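Local structure of acetyl-CoA C-acetyltransferase (Syntrophomonas wolfei subsp. wolfei, 7N7Z) at residues B[292-304]-B[386-398]; B[89-101]-B[357-369]. The protein probably catalyses the thiolase reaction, transferring an acetyl group between two acetyl-CoA molecules to form acetoacetyl-CoA, or the reverse cleavage. All blocks are in the same frame, centred on the assembly; numbering follows the deposited sequence.

Overall arrangement
In contact 1, helix 296-307 covers the outer side of strands 382-387 and 394-400 of the thiolase fold. The helices of contact 2, with 89-101 from the N-terminal and 357-369 from the C-terminal thiolase range, lie against the other face, where Met-395 and Ser-397 meet Met-96. The centres of the two contacts are about 12 Å apart. Between them they bring in three predicted active-site residues, Cys-388 from contact 1 and Cys-92 and His-358 from contact 2. The side chain of Cys-92 is about 6 Å from that of Cys-388. Asn-91 ND2 probably donates to Gly-390 O (2.8 Å), tying the two active-site loops together, and both contacts also touch the second subunit.

Contact 1: B[292-304]-B[386-398]; sequences MGLGPAVAMPKVL and SLCVGGGSAMASL
Here a helix packs on the outer face of a sheet: Ala-299 and Val-303 of helix 296-307 lie against Ala-396 and Leu-398 of strand 394-400, in the C-terminal half of the layered alpha/beta thiolase fold. The axes of 296-304 and 394-398 run in broadly the same direction, 34° apart, and come within 6.9 Å. The close spacing follows from small residues. Ala-394, Ala-396 and Leu-398 all start toward the helix, while the alternate residues Met-395 and Ser-397 face the other way and reach helix 94-107. Gly-295 has no side chain, and the methyl CB of Ala-394 presses onto its CA at 3.5 Å, closer than carbons usually pack. One turn on, Ala-396 CB rests against Ala-299 CB (3.9 Å) and is flanked by Val-303 CG1. Both methyls of Val-303 lie near Leu-398 CD1, CG2 at 3.7 Å; the side chain of Leu-304 crosses that leucine at about a right angle.

Beside this row, strand 382-387 and the loop after it take over. Pro-296 sets CG against the peptide joining Leu-387 to Cys-388, and its CD lies 3.5 Å from Cys-388 CB, while Met-300 CG lies against Ser-386 CB. Cys-388, a predicted proton acceptor of the active site, leads into a type II turn from Val-389 to Gly-392 that Met-292 covers from one side. A water bridges the segments there, accepting from Val-389 N at 3.2 Å and lying beside the carbonyl oxygens of Met-292 and Gly-392. Met-292 is folded back on itself at each torsion (chi1 47°), which brings CB to 3.2 Å from Val-389 O and swings the terminal CE up to Cys-388 SG at 3.4 Å.

Contact 2: B[89-101]-B[357-369]; sequences SQNCASGMRATEI and GHPVGATGLRIIV
Gly-95 and Gly-364 meet where the two helices cross, their CA atoms only 4.1 Å apart. With no side chain on either residue, backbone packs on backbone and the axes of 94-101 and 360-369 come within 6.0 Å at 66° to each other. Just before the crossing, Val-360 holds CG1 anti to its backbone N (chi1 -175°), pushing that methyl to 3.4 Å from Asn-91 C. These are the buried central helices of the thiolase fold, sandwiched between the sheets, and each is preceded by a predicted catalytic residue, Cys-92 or His-358. Cys-92 SG approaches the imidazole of His-358 at its edge, near the ring plane, 3.3 Å from NE2. The other ring nitrogen of His-358, ND1, donates to Thr-363 OG1 at 2.8 Å, and that hydroxyl in turn donates to Pro-359 O, a chain of two bonds that helps fix the ring's rotation. Past the crossing the helices diverge, and side chains, still buried, replace backbone as the contact. Met-96 bends at its last torsion to set CE 3.5 Å from Ile-368 CD1, whereas Ile-367 CD1 stays at 4.3 Å from the same CE. Thr-99 turns OG1 back to its own helix, bonding to Gly-95 O, and Leu-365 CD1 touches this hydroxyl from across.

Contact 1: B[292-304]-B[386-398]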
loop_
_atom_site.group_PDB
_atom_site.type_symbol
_atom_site.label_atom_id
_atom_site.label_comp_id
_atom_site.label_asym_id
_atom_site.label_seq_id
_atom_site.Cartn_x
_atom_site.Cartn_y
_atom_site.Cartn_z
ATOM N N MET B 292 16.091 20.934 -20.067
ATOM C CA MET B 292 15.373 21.948 -19.302
ATOM C C MET B 292 16.318 22.900 -18.582
ATOM O O MET B 292 15.952 24.048 -18.306
ATOM C CB MET B 292 14.436 21.277 -18.290
ATOM C CG MET B 292 15.062 20.145 -17.472
ATOM S SD MET B 292 16.237 20.711 -16.225
ATOM C CE MET B 292 15.136 21.522 -15.072
ATOM N N GLY B 293 17.535 22.447 -18.274
ATOM C CA GLY B 293 18.443 23.264 -17.488
ATOM C C GLY B 293 18.767 24.601 -18.124
ATOM O O GLY B 293 19.106 25.558 -17.423
ATOM N N LEU B 294 18.670 24.690 -19.448
ATOM C CA LEU B 294 19.035 25.910 -20.159
ATOM C C LEU B 294 17.928 26.957 -20.167
ATOM O O LEU B 294 18.103 28.009 -20.790
ATOM C CB LEU B 294 19.427 25.573 -21.601
ATOM C CG LEU B 294 20.472 24.466 -21.760
ATOM C CD1 LEU B 294 20.606 24.059 -23.219
ATOM C CD2 LEU B 294 21.813 24.914 -21.197
ATOM N N GLY B 295 16.807 26.700 -19.496
ATOM C CA GLY B 295 15.691 27.618 -19.479
ATOM C C GLY B 295 16.071 29.043 -19.121
ATOM O O GLY B 295 15.660 30.000 -19.785
ATOM N N PRO B 296 16.851 29.217 -18.051
ATOM C CA PRO B 296 17.262 30.580 -17.672
ATOM C C PRO B 296 17.992 31.319 -18.778
ATOM O O PRO B 296 17.953 32.555 -18.814
ATOM C CB PRO B 296 18.165 30.347 -16.452
ATOM C CG PRO B 296 17.715 29.038 -15.891
ATOM C CD PRO B 296 17.305 28.211 -17.075
ATOM N N ALA B 297 18.658 30.601 -19.686
ATOM C CA ALA B 297 19.366 31.261 -20.776
ATOM C C ALA B 297 18.416 31.860 -21.804
ATOM O O ALA B 297 18.843 32.689 -22.614
ATOM C CB ALA B 297 20.315 30.275 -21.457
ATOM N N VAL B 298 17.144 31.458 -21.796
ATOM C CA VAL B 298 16.147 32.047 -22.673
ATOM C C VAL B 298 15.149 32.914 -21.914
ATOM O O VAL B 298 14.582 33.842 -22.502
ATOM C CB VAL B 298 15.412 30.958 -23.487
ATOM C CG1 VAL B 298 16.364 30.295 -24.472
ATOM C CG2 VAL B 298 14.780 29.922 -22.569
ATOM N N ALA B 299 14.924 32.650 -20.625
ATOM C CA ALA B 299 14.003 33.469 -19.847
ATOM C C ALA B 299 14.643 34.788 -19.431
ATOM O O ALA B 299 13.994 35.839 -19.482
ATOM C CB ALA B 299 13.530 32.697 -18.614
ATOM N N MET B 300 15.910 34.756 -19.019
ATOM C CA MET B 300 16.566 35.981 -18.570
ATOM C C MET B 300 16.630 37.036 -19.666
ATOM O O MET B 300 16.252 38.191 -19.403
ATOM C CB MET B 300 17.961 35.650 -18.033
ATOM C CG MET B 300 17.951 34.918 -16.704
ATOM S SD MET B 300 19.555 34.189 -16.324
ATOM C CE MET B 300 20.474 35.643 -15.823
ATOM N N PRO B 301 17.082 36.735 -20.888
ATOM C CA PRO B 301 17.054 37.769 -21.934
ATOM C C PRO B 301 15.652 38.259 -22.245
ATOM O O PRO B 301 15.471 39.444 -22.553
ATOM C CB PRO B 301 17.687 37.068 -23.147
ATOM C CG PRO B 301 18.416 35.887 -22.591
ATOM C CD PRO B 301 17.648 35.467 -21.380
ATOM N N LYS B 302 14.652 37.381 -22.168
ATOM C CA LYS B 302 13.287 37.777 -22.499
ATOM C C LYS B 302 12.759 38.815 -21.515
ATOM O O LYS B 302 12.291 39.885 -21.918
ATOM C CB LYS B 302 12.378 36.549 -22.524
ATOM C CG LYS B 302 10.971 36.836 -23.021
ATOM C CD LYS B 302 10.188 35.554 -23.231
ATOM C CE LYS B 302 8.701 35.768 -23.007
ATOM N NZ LYS B 302 7.941 34.488 -23.036
ATOM N N VAL B 303 12.821 38.513 -20.216
ATOM C CA VAL B 303 12.308 39.446 -19.217
ATOM C C VAL B 303 13.043 40.778 -19.308
ATOM O O VAL B 303 12.448 41.848 -19.119
ATOM C CB VAL B 303 12.408 38.835 -17.807
ATOM C CG1 VAL B 303 13.863 38.660 -17.389
ATOM C CG2 VAL B 303 11.655 39.695 -16.802
ATOM N N LEU B 304 14.344 40.739 -19.602
ATOM C CA LEU B 304 15.095 41.978 -19.773
ATOM C C LEU B 304 14.542 42.793 -20.936
ATOM O O LEU B 304 14.478 44.026 -20.867
ATOM C CB LEU B 304 16.576 41.669 -19.988
ATOM C CG LEU B 304 17.373 41.295 -18.736
ATOM C CD1 LEU B 304 18.739 40.746 -19.122
ATOM C CD2 LEU B 304 17.519 42.491 -17.806
ATOM N N SER B 386 15.945 34.104 -11.590
ATOM C CA SER B 386 15.499 33.182 -12.625
ATOM C C SER B 386 15.886 31.769 -12.216
ATOM O O SER B 386 16.726 31.565 -11.337
ATOM C CB SER B 386 16.105 33.531 -13.989
ATOM O OG SER B 386 15.623 32.660 -14.998
ATOM N N LEU B 387 15.260 30.791 -12.866
ATOM C CA LEU B 387 15.539 29.395 -12.557
ATOM C C LEU B 387 14.935 28.508 -13.635
ATOM O O LEU B 387 13.881 28.822 -14.198
ATOM C CB LEU B 387 14.990 29.007 -11.176
ATOM C CG LEU B 387 13.481 28.780 -11.035
ATOM C CD1 LEU B 387 13.192 28.043 -9.736
ATOM C CD2 LEU B 387 12.712 30.089 -11.090
ATOM N N CYS B 388 15.620 27.401 -13.914
ATOM C CA CYS B 388 15.108 26.400 -14.834
ATOM C C CYS B 388 13.949 25.642 -14.191
ATOM O O CYS B 388 13.714 25.716 -12.981
ATOM C CB CYS B 388 16.216 25.430 -15.240
ATOM S SG CYS B 388 16.754 24.325 -13.917
ATOM N N VAL B 389 13.222 24.894 -15.016
ATOM C CA VAL B 389 12.029 24.179 -14.576
ATOM C C VAL B 389 12.001 22.807 -15.228
ATOM O O VAL B 389 12.280 22.668 -16.424
ATOM C CB VAL B 389 10.746 24.965 -14.916
ATOM C CG1 VAL B 389 9.533 24.047 -14.904
ATOM C CG2 VAL B 389 10.558 26.111 -13.946
ATOM N N GLY B 390 11.657 21.791 -14.439
ATOM C CA GLY B 390 11.416 20.470 -14.981
ATOM C C GLY B 390 10.359 20.517 -16.063
ATOM O O GLY B 390 9.250 21.009 -15.834
ATOM N N GLY B 391 10.692 20.014 -17.251
ATOM C CA GLY B 391 9.845 20.107 -18.412
ATOM C C GLY B 391 10.271 21.186 -19.388
ATOM O O GLY B 391 10.098 21.015 -20.600
ATOM N N GLY B 392 10.818 22.294 -18.887
ATOM C CA GLY B 392 11.378 23.315 -19.750
ATOM C C GLY B 392 10.908 24.725 -19.459
ATOM O O GLY B 392 11.693 25.673 -19.558
ATOM N N SER B 393 9.634 24.884 -19.100
ATOM C CA SER B 393 9.054 26.213 -18.936
ATOM C C SER B 393 9.706 26.970 -17.786
ATOM O O SER B 393 9.211 26.940 -16.655
ATOM C CB SER B 393 7.544 26.106 -18.710
ATOM O OG SER B 393 6.889 25.605 -19.864
ATOM N N ALA B 394 10.806 27.664 -18.069
ATOM C CA ALA B 394 11.544 28.399 -17.056
ATOM C C ALA B 394 10.974 29.806 -16.883
ATOM O O ALA B 394 10.159 30.278 -17.678
ATOM C CB ALA B 394 13.026 28.469 -17.422
ATOM N N MET B 395 11.424 30.482 -15.827
ATOM C CA MET B 395 10.911 31.798 -15.482
ATOM C C MET B 395 12.055 32.716 -15.075
ATOM O O MET B 395 13.135 32.269 -14.681
ATOM C CB MET B 395 9.887 31.722 -14.343
ATOM C CG MET B 395 8.476 31.406 -14.802
ATOM S SD MET B 395 7.287 31.441 -13.448
ATOM C CE MET B 395 6.758 33.153 -13.515
ATOM N N ALA B 396 11.791 34.017 -15.177
ATOM C CA ALA B 396 12.709 35.049 -14.722
ATOM C C ALA B 396 11.889 36.267 -14.324
ATOM O O ALA B 396 10.799 36.496 -14.852
ATOM C CB ALA B 396 13.732 35.418 -15.802
ATOM N N SER B 397 12.421 37.045 -13.384
ATOM C CA SER B 397 11.718 38.219 -12.888
ATOM C C SER B 397 12.734 39.288 -12.514
ATOM O O SER B 397 13.869 38.983 -12.140
ATOM C CB SER B 397 10.835 37.878 -11.682
ATOM O OG SER B 397 11.579 37.224 -10.670
ATOM N N LEU B 398 12.308 40.547 -12.620
ATOM C CA LEU B 398 13.157 41.696 -12.341
ATOM C C LEU B 398 12.462 42.625 -11.358
ATOM O O LEU B 398 11.238 42.786 -11.396
ATOM C CB LEU B 398 13.498 42.458 -13.623
ATOM C CG LEU B 398 14.265 41.652 -14.670
ATOM C CD1 LEU B 398 14.145 42.309 -16.037
ATOM C CD2 LEU B 398 15.723 41.498 -14.268
HETATM O O HOH W 1 13.691 25.254 -18.199
#

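Contact 2: B[89-101]-B[357-369]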
loop_
_atom_site.group_PDB
_atom_site.type_symbol
_atom_site.label_atom_id
_atom_site.label_comp_id
_atom_site.label_asym_id
_atom_site.label_seq_id
_atom_site.Cartn_x
_atom_site.Cartn_y
_atom_site.Cartn_z
ATOM N N SER B 89 1.265 25.292 -9.729
ATOM C CA SER B 89 2.474 24.491 -9.847
ATOM C C SER B 89 3.120 24.739 -11.201
ATOM O O SER B 89 2.461 24.625 -12.239
ATOM C CB SER B 89 2.173 22.997 -9.677
ATOM O OG SER B 89 3.362 22.234 -9.770
ATOM N N GLN B 90 4.400 25.096 -11.177
ATOM C CA GLN B 90 5.269 25.118 -12.350
ATOM C C GLN B 90 6.603 24.472 -11.991
ATOM O O GLN B 90 7.683 24.998 -12.269
ATOM C CB GLN B 90 5.457 26.541 -12.874
ATOM C CG GLN B 90 6.031 26.608 -14.288
ATOM C CD GLN B 90 5.827 27.962 -14.954
ATOM O OE1 GLN B 90 4.795 28.608 -14.773
ATOM N NE2 GLN B 90 6.811 28.389 -15.738
ATOM N N ASN B 91 6.519 23.305 -11.346
ATOM C CA ASN B 91 7.674 22.587 -10.815
ATOM C C ASN B 91 8.581 23.530 -10.027
ATOM O O ASN B 91 8.157 24.092 -9.012
ATOM C CB ASN B 91 8.430 21.883 -11.947
ATOM C CG ASN B 91 7.834 20.530 -12.290
ATOM O OD1 ASN B 91 7.307 19.832 -11.424
ATOM N ND2 ASN B 91 7.919 20.151 -13.560
ATOM N N CYS B 92 9.823 23.720 -10.476
ATOM C CA CYS B 92 10.775 24.490 -9.683
ATOM C C CYS B 92 10.398 25.965 -9.622
ATOM O O CYS B 92 10.741 26.649 -8.651
ATOM C CB CYS B 92 12.181 24.321 -10.255
ATOM S SG CYS B 92 12.590 22.612 -10.688
ATOM N N ALA B 93 9.696 26.470 -10.635
ATOM C CA ALA B 93 9.280 27.864 -10.680
ATOM C C ALA B 93 7.889 28.077 -10.099
ATOM O O ALA B 93 7.266 29.112 -10.365
ATOM C CB ALA B 93 9.326 28.384 -12.118
ATOM N N SER B 94 7.392 27.120 -9.314
ATOM C CA SER B 94 6.060 27.239 -8.734
ATOM C C SER B 94 5.910 28.549 -7.968
ATOM O O SER B 94 4.950 29.299 -8.174
ATOM C CB SER B 94 5.794 26.044 -7.819
ATOM O OG SER B 94 5.305 24.939 -8.554
ATOM N N GLY B 95 6.864 28.841 -7.082
ATOM C CA GLY B 95 6.782 30.057 -6.292
ATOM C C GLY B 95 6.861 31.318 -7.126
ATOM O O GLY B 95 6.277 32.343 -6.765
ATOM N N MET B 96 7.578 31.265 -8.251
ATOM C CA MET B 96 7.696 32.430 -9.120
ATOM C C MET B 96 6.455 32.614 -9.989
ATOM O O MET B 96 6.136 33.746 -10.372
ATOM C CB MET B 96 8.956 32.298 -9.984
ATOM C CG MET B 96 9.164 33.434 -10.981
ATOM S SD MET B 96 10.874 33.851 -11.428
ATOM C CE MET B 96 11.713 33.857 -9.844
ATOM N N ARG B 97 5.740 31.525 -10.299
ATOM C CA ARG B 97 4.483 31.645 -11.034
ATOM C C ARG B 97 3.349 32.092 -10.120
ATOM O O ARG B 97 2.487 32.874 -10.535
ATOM C CB ARG B 97 4.127 30.317 -11.709
ATOM C CG ARG B 97 2.971 30.410 -12.709
ATOM C CD ARG B 97 3.308 31.317 -13.893
ATOM N NE ARG B 97 2.171 31.526 -14.783
ATOM C CZ ARG B 97 1.922 30.811 -15.874
ATOM N NH1 ARG B 97 2.696 29.800 -16.233
ATOM N NH2 ARG B 97 0.867 31.120 -16.624
ATOM N N ALA B 98 3.326 31.599 -8.878
ATOM C CA ALA B 98 2.394 32.137 -7.893
ATOM C C ALA B 98 2.582 33.639 -7.740
ATOM O O ALA B 98 1.606 34.389 -7.619
ATOM C CB ALA B 98 2.583 31.435 -6.548
ATOM N N THR B 99 3.837 34.095 -7.746
ATOM C CA THR B 99 4.109 35.524 -7.665
ATOM C C THR B 99 3.507 36.265 -8.851
ATOM O O THR B 99 2.898 37.328 -8.683
ATOM C CB THR B 99 5.618 35.760 -7.593
ATOM O OG1 THR B 99 6.134 35.187 -6.385
ATOM C CG2 THR B 99 5.936 37.248 -7.624
ATOM N N GLU B 100 3.662 35.718 -10.058
ATOM C CA GLU B 100 3.108 36.369 -11.241
ATOM C C GLU B 100 1.588 36.427 -11.173
ATOM O O GLU B 100 0.984 37.487 -11.380
ATOM C CB GLU B 100 3.561 35.635 -12.504
ATOM C CG GLU B 100 3.361 36.442 -13.777
ATOM C CD GLU B 100 3.716 35.666 -15.033
ATOM O OE1 GLU B 100 4.338 36.258 -15.941
ATOM O OE2 GLU B 100 3.367 34.469 -15.119
ATOM N N ILE B 101 0.949 35.290 -10.889
ATOM C CA ILE B 101 -0.512 35.245 -10.845
ATOM C C ILE B 101 -1.044 36.301 -9.885
ATOM O O ILE B 101 -1.987 37.038 -10.199
ATOM C CB ILE B 101 -0.994 33.836 -10.455
ATOM C CG1 ILE B 101 -0.696 32.841 -11.578
ATOM C CG2 ILE B 101 -2.486 33.853 -10.139
ATOM C CD1 ILE B 101 -0.722 31.392 -11.133
ATOM N N GLY B 357 20.405 23.744 -1.207
ATOM C CA GLY B 357 19.327 22.810 -1.461
ATOM C C GLY B 357 18.275 23.395 -2.388
ATOM O O GLY B 357 18.264 24.585 -2.705
ATOM N N HIS B 358 17.372 22.520 -2.817
ATOM C CA HIS B 358 16.355 22.870 -3.806
ATOM C C HIS B 358 15.004 22.319 -3.386
ATOM O O HIS B 358 14.550 21.283 -3.885
ATOM C CB HIS B 358 16.744 22.346 -5.191
ATOM C CG HIS B 358 15.786 22.728 -6.275
ATOM N ND1 HIS B 358 15.055 23.897 -6.246
ATOM C CD2 HIS B 358 15.437 22.096 -7.421
ATOM C CE1 HIS B 358 14.300 23.970 -7.327
ATOM N NE2 HIS B 358 14.512 22.889 -8.056
ATOM N N PRO B 359 14.324 22.991 -2.464
ATOM C CA PRO B 359 12.911 22.666 -2.234
ATOM C C PRO B 359 12.098 23.132 -3.425
ATOM O O PRO B 359 11.886 24.336 -3.586
ATOM C CB PRO B 359 12.561 23.436 -0.959
ATOM C CG PRO B 359 13.553 24.561 -0.903
ATOM C CD PRO B 359 14.802 24.088 -1.603
ATOM N N VAL B 360 11.637 22.197 -4.256
ATOM C CA VAL B 360 11.158 22.548 -5.592
ATOM C C VAL B 360 10.065 23.607 -5.523
ATOM O O VAL B 360 10.154 24.655 -6.173
ATOM C CB VAL B 360 10.673 21.287 -6.330
ATOM C CG1 VAL B 360 10.298 21.615 -7.768
ATOM C CG2 VAL B 360 11.743 20.203 -6.297
ATOM N N GLY B 361 9.008 23.342 -4.756
ATOM C CA GLY B 361 7.870 24.244 -4.742
ATOM C C GLY B 361 8.165 25.598 -4.130
ATOM O O GLY B 361 7.557 26.602 -4.518
ATOM N N ALA B 362 9.085 25.651 -3.169
ATOM C CA ALA B 362 9.409 26.897 -2.488
ATOM C C ALA B 362 10.495 27.700 -3.187
ATOM O O ALA B 362 10.564 28.920 -2.997
ATOM C CB ALA B 362 9.852 26.610 -1.048
ATOM N N THR B 363 11.333 27.052 -4.000
ATOM C CA THR B 363 12.533 27.709 -4.505
ATOM C C THR B 363 12.195 28.909 -5.378
ATOM O O THR B 363 12.877 29.939 -5.320
ATOM C CB THR B 363 13.384 26.710 -5.288
ATOM O OG1 THR B 363 13.862 25.688 -4.404
ATOM C CG2 THR B 363 14.568 27.414 -5.938
ATOM N N GLY B 364 11.155 28.792 -6.205
ATOM C CA GLY B 364 10.808 29.886 -7.099
ATOM C C GLY B 364 10.660 31.210 -6.377
ATOM O O GLY B 364 11.050 32.259 -6.897
ATOM N N LEU B 365 10.091 31.181 -5.172
ATOM C CA LEU B 365 9.965 32.382 -4.356
ATOM C C LEU B 365 11.130 32.553 -3.393
ATOM O O LEU B 365 11.432 33.683 -2.995
ATOM C CB LEU B 365 8.654 32.349 -3.566
ATOM C CG LEU B 365 8.371 33.567 -2.683
ATOM C CD1 LEU B 365 8.340 34.844 -3.509
ATOM C CD2 LEU B 365 7.064 33.381 -1.929
ATOM N N ARG B 366 11.785 31.457 -3.007
ATOM C CA ARG B 366 12.928 31.552 -2.106
ATOM C C ARG B 366 13.991 32.484 -2.670
ATOM O O ARG B 366 14.482 33.382 -1.974
ATOM C CB ARG B 366 13.515 30.160 -1.859
ATOM C CG ARG B 366 14.225 30.004 -0.521
ATOM C CD ARG B 366 15.662 30.509 -0.576
ATOM N NE ARG B 366 16.490 29.703 -1.469
ATOM C CZ ARG B 366 17.607 30.124 -2.047
ATOM N NH1 ARG B 366 18.071 31.347 -1.850
ATOM N NH2 ARG B 366 18.275 29.296 -2.845
ATOM N N ILE B 367 14.360 32.289 -3.938
ATOM C CA ILE B 367 15.434 33.079 -4.523
ATOM C C ILE B 367 15.020 34.530 -4.721
ATOM O O ILE B 367 15.885 35.411 -4.774
ATOM C CB ILE B 367 15.901 32.446 -5.848
ATOM C CG1 ILE B 367 14.769 32.407 -6.876
ATOM C CG2 ILE B 367 16.431 31.037 -5.600
ATOM C CD1 ILE B 367 15.244 32.042 -8.270
ATOM N N ILE B 368 13.720 34.809 -4.832
ATOM C CA ILE B 368 13.273 36.198 -4.832
ATOM C C ILE B 368 13.473 36.810 -3.452
ATOM O O ILE B 368 13.954 37.941 -3.321
ATOM C CB ILE B 368 11.803 36.293 -5.277
ATOM C CG1 ILE B 368 11.649 35.918 -6.750
ATOM C CG2 ILE B 368 11.272 37.696 -5.058
ATOM C CD1 ILE B 368 10.233 35.534 -7.113
ATOM N N VAL B 369 13.109 36.071 -2.400
ATOM C CA VAL B 369 13.319 36.551 -1.037
ATOM C C VAL B 369 14.801 36.806 -0.792
ATOM O O VAL B 369 15.194 37.869 -0.297
ATOM C CB VAL B 369 12.749 35.542 -0.023
ATOM C CG1 VAL B 369 13.221 35.877 1.386
ATOM C CG2 VAL B 369 11.230 35.514 -0.090
#